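Long-range contact in cysteine S-methyltransferase NleE (Escherichia coli O157:H7, PDB 4R29), which probably transfers a methyl group from S-adenosylmethionine to a zinc-finger cysteine of host TAB2 and TAB3, shutting down NF-kappa-B signalling: residues 133-138 against 145-150. The protein carries 1 engineered substitution. Sequence-based numbering, arbitrary orientation.
Sequences CKIFPK and YIVVVY
Phe136 and Ile146 face each other as a hydrogen-bonded pair of an antiparallel beta hairpin, and their side chains lie on the same face, with those of Lys134 and Val148. With chi1 at 52°, Phe136 sets CG between its backbone N and carbonyl carbon, and the ring reaches across to the partner strand. CB of Ile146 sits over one ring face, 4.0 Å from the centroid, a CH-pi contact offset toward the rim at CE2 and CZ; CE1 of Phe136 approaches CG2 of Val148. The Lys134 chain runs past the ring edge of Tyr150, CG of Lys134 lying 3.8 Å from CE1 of Tyr150. On the other face CG1 of Val147 packs 3.7 Å from CB of Cys133, whose SG touches CB of Val149. At the turn end, CG of Pro137 meets CE2 of the Tyr145 ring at 3.8 Å.

Two reciprocal pairs of backbone bonds hold the strands together: Lys134 with Val148, and Phe136 with Ile146. Strand 109-114 flanks the far edge of 145-151, where Ile146 touches the S-adenosylmethionine-binding Gln111, while helices 155-181 and 120-125 pack against the two faces. These four bonds satisfy the inward N-H and C=O groups, leaving largely apolar side-chain packing beside the cofactor site.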
ATOM      1  N   CYS A 133       8.251   3.843  -0.841  1.00 22.58           N
ATOM      2  CA  CYS A 133       6.974   3.553  -0.189  1.00 24.58           C
ATOM      3  C   CYS A 133       6.503   4.748   0.639  1.00 26.22           C
ATOM      4  O   CYS A 133       7.183   5.160   1.580  1.00 26.50           O
ATOM      5  CB  CYS A 133       7.092   2.322   0.718  1.00 22.35           C
ATOM      6  SG  CYS A 133       7.393   0.767  -0.168  1.00 21.00           S
ATOM      7  N   LYS A 134       5.354   5.311   0.285  1.00 23.33           N
ATOM      8  CA  LYS A 134       4.709   6.291   1.155  1.00 22.72           C
ATOM      9  C   LYS A 134       3.794   5.525   2.109  1.00 24.46           C
ATOM     10  O   LYS A 134       2.954   4.735   1.668  1.00 23.84           O
ATOM     11  CB  LYS A 134       3.933   7.334   0.347  1.00 22.85           C
ATOM     12  CG  LYS A 134       4.829   8.299  -0.434  1.00 30.32           C
ATOM     13  CD  LYS A 134       4.011   9.321  -1.262  1.00 33.50           C
ATOM     14  CE  LYS A 134       4.896  10.350  -1.976  1.00 33.28           C
ATOM     15  NZ  LYS A 134       5.296  11.488  -1.090  1.00 38.96           N
ATOM     16  N   ILE A 135       3.986   5.720   3.412  1.00 21.40           N
ATOM     17  CA  ILE A 135       3.287   4.924   4.416  1.00 24.37           C
ATOM     18  C   ILE A 135       2.483   5.824   5.332  1.00 29.42           C
ATOM     19  O   ILE A 135       2.947   6.902   5.705  1.00 26.75           O
ATOM     20  CB  ILE A 135       4.268   4.118   5.290  1.00 26.54           C
ATOM     21  CG1 ILE A 135       5.200   3.275   4.420  1.00 24.01           C
ATOM     22  CG2 ILE A 135       3.498   3.245   6.288  1.00 27.75           C
ATOM     23  CD1 ILE A 135       6.410   2.695   5.161  1.00 29.26           C
ATOM     24  N   PHE A 136       1.282   5.380   5.691  1.00 27.49           N
ATOM     25  CA  PHE A 136       0.467   6.098   6.672  1.00 28.33           C
ATOM     26  C   PHE A 136      -0.623   5.216   7.257  1.00 28.09           C
ATOM     27  O   PHE A 136      -1.031   4.237   6.635  1.00 27.06           O
ATOM     28  CB  PHE A 136      -0.145   7.364   6.079  1.00 25.64           C
ATOM     29  CG  PHE A 136      -0.886   7.136   4.801  1.00 28.37           C
ATOM     30  CD1 PHE A 136      -0.208   7.114   3.588  1.00 26.35           C
ATOM     31  CD2 PHE A 136      -2.253   6.953   4.803  1.00 27.58           C
ATOM     32  CE1 PHE A 136      -0.883   6.912   2.398  1.00 27.74           C
ATOM     33  CE2 PHE A 136      -2.942   6.740   3.603  1.00 32.79           C
ATOM     34  CZ  PHE A 136      -2.249   6.721   2.400  1.00 25.43           C
ATOM     35  N   PRO A 137      -1.097   5.569   8.462  1.00 29.14           N
ATOM     36  CA  PRO A 137      -2.142   4.805   9.151  1.00 31.35           C
ATOM     37  C   PRO A 137      -3.410   4.692   8.305  1.00 29.47           C
ATOM     38  O   PRO A 137      -3.781   5.640   7.627  1.00 27.90           O
ATOM     39  CB  PRO A 137      -2.433   5.655  10.403  1.00 31.12           C
ATOM     40  CG  PRO A 137      -1.187   6.451  10.632  1.00 29.26           C
ATOM     41  CD  PRO A 137      -0.664   6.747   9.243  1.00 29.15           C
ATOM     42  N   LYS A 138      -4.070   3.542   8.345  1.00 30.44           N
ATOM     43  CA  LYS A 138      -5.334   3.416   7.660  1.00 34.36           C
ATOM     44  C   LYS A 138      -6.384   4.195   8.411  1.00 42.94           C
ATOM     45  O   LYS A 138      -6.502   4.078   9.633  1.00 42.03           O
ATOM     46  CB  LYS A 138      -5.785   1.967   7.536  1.00 36.10           C
ATOM     47  CG  LYS A 138      -7.133   1.840   6.835  1.00 34.62           C
ATOM     48  CD  LYS A 138      -7.320   0.466   6.192  1.00 39.81           C
ATOM     49  CE  LYS A 138      -8.755   0.258   5.691  1.00 47.02           C
ATOM     50  NZ  LYS A 138      -9.412   1.534   5.249  1.00 56.11           N
ATOM     51  N   TYR A 145      -1.811  -0.090   8.316  1.00 28.29           N
ATOM     52  CA  TYR A 145      -1.136   0.990   7.595  1.00 29.56           C
ATOM     53  C   TYR A 145      -1.263   0.805   6.088  1.00 24.78           C
ATOM     54  O   TYR A 145      -1.167  -0.305   5.591  1.00 24.35           O
ATOM     55  CB  TYR A 145       0.335   1.064   7.991  1.00 22.96           C
ATOM     56  CG  TYR A 145       0.521   1.572   9.384  1.00 28.01           C
ATOM     57  CD1 TYR A 145       0.370   0.725  10.478  1.00 28.23           C
ATOM     58  CD2 TYR A 145       0.813   2.910   9.618  1.00 30.82           C
ATOM     59  CE1 TYR A 145       0.516   1.199  11.765  1.00 31.41           C
ATOM     60  CE2 TYR A 145       0.970   3.391  10.905  1.00 31.45           C
ATOM     61  CZ  TYR A 145       0.819   2.531  11.974  1.00 32.01           C
ATOM     62  OH  TYR A 145       0.977   3.010  13.258  1.00 39.23           O
ATOM     63  N   ILE A 146      -1.502   1.897   5.375  1.00 28.46           N
ATOM     64  CA  ILE A 146      -1.490   1.890   3.917  1.00 23.83           C
ATOM     65  C   ILE A 146      -0.053   2.059   3.413  1.00 24.17           C
ATOM     66  O   ILE A 146       0.699   2.895   3.921  1.00 22.35           O
ATOM     67  CB  ILE A 146      -2.340   3.054   3.346  1.00 25.27           C
ATOM     68  CG1 ILE A 146      -3.744   3.043   3.939  1.00 24.99           C
ATOM     69  CG2 ILE A 146      -2.388   3.003   1.818  1.00 22.38           C
ATOM     70  CD1 ILE A 146      -4.561   1.912   3.467  1.00 26.12           C
ATOM     71  N   VAL A 147       0.316   1.271   2.406  1.00 23.97           N
ATOM     72  CA  VAL A 147       1.589   1.447   1.720  1.00 17.34           C
ATOM     73  C   VAL A 147       1.381   1.755   0.251  1.00 16.06           C
ATOM     74  O   VAL A 147       0.773   0.975  -0.486  1.00 19.14           O
ATOM     75  CB  VAL A 147       2.484   0.201   1.845  1.00 18.90           C
ATOM     76  CG1 VAL A 147       3.878   0.494   1.273  1.00 15.56           C
ATOM     77  CG2 VAL A 147       2.553  -0.264   3.310  1.00 16.17           C
ATOM     78  N   VAL A 148       1.883   2.905  -0.173  1.00 17.61           N
ATOM     79  CA  VAL A 148       1.872   3.280  -1.578  1.00 18.04           C
ATOM     80  C   VAL A 148       3.288   3.107  -2.129  1.00 18.00           C
ATOM     81  O   VAL A 148       4.209   3.859  -1.774  1.00 17.74           O
ATOM     82  CB  VAL A 148       1.409   4.751  -1.775  1.00 20.44           C
ATOM     83  CG1 VAL A 148       1.346   5.117  -3.257  1.00 15.76           C
ATOM     84  CG2 VAL A 148       0.042   4.992  -1.117  1.00 18.28           C
ATOM     85  N   VAL A 149       3.460   2.106  -2.989  1.00 16.25           N
ATOM     86  CA  VAL A 149       4.772   1.784  -3.548  1.00 17.65           C
ATOM     87  C   VAL A 149       4.867   2.278  -5.007  1.00 18.58           C
ATOM     88  O   VAL A 149       3.953   2.055  -5.810  1.00 17.23           O
ATOM     89  CB  VAL A 149       5.064   0.251  -3.429  1.00 20.23           C
ATOM     90  CG1 VAL A 149       3.955  -0.564  -4.094  1.00 16.98           C
ATOM     91  CG2 VAL A 149       6.457  -0.119  -4.003  1.00 18.64           C
ATOM     92  N   TYR A 150       5.957   2.969  -5.336  1.00 21.01           N
ATOM     93  CA  TYR A 150       6.124   3.549  -6.673  1.00 21.48           C
ATOM     94  C   TYR A 150       7.567   3.513  -7.210  1.00 20.20           C
ATOM     95  O   TYR A 150       8.533   3.404  -6.440  1.00 17.41           O
ATOM     96  CB  TYR A 150       5.565   4.979  -6.727  1.00 20.95           C
ATOM     97  CG  TYR A 150       6.254   5.988  -5.813  1.00 20.67           C
ATOM     98  CD1 TYR A 150       5.894   6.096  -4.468  1.00 19.75           C
ATOM     99  CD2 TYR A 150       7.250   6.843  -6.305  1.00 21.20           C
ATOM    100  CE1 TYR A 150       6.494   7.024  -3.629  1.00 22.17           C
ATOM    101  CE2 TYR A 150       7.876   7.775  -5.479  1.00 21.60           C
ATOM    102  CZ  TYR A 150       7.495   7.859  -4.137  1.00 28.46           C
ATOM    103  OH  TYR A 150       8.110   8.767  -3.303  1.00 27.89           O
TER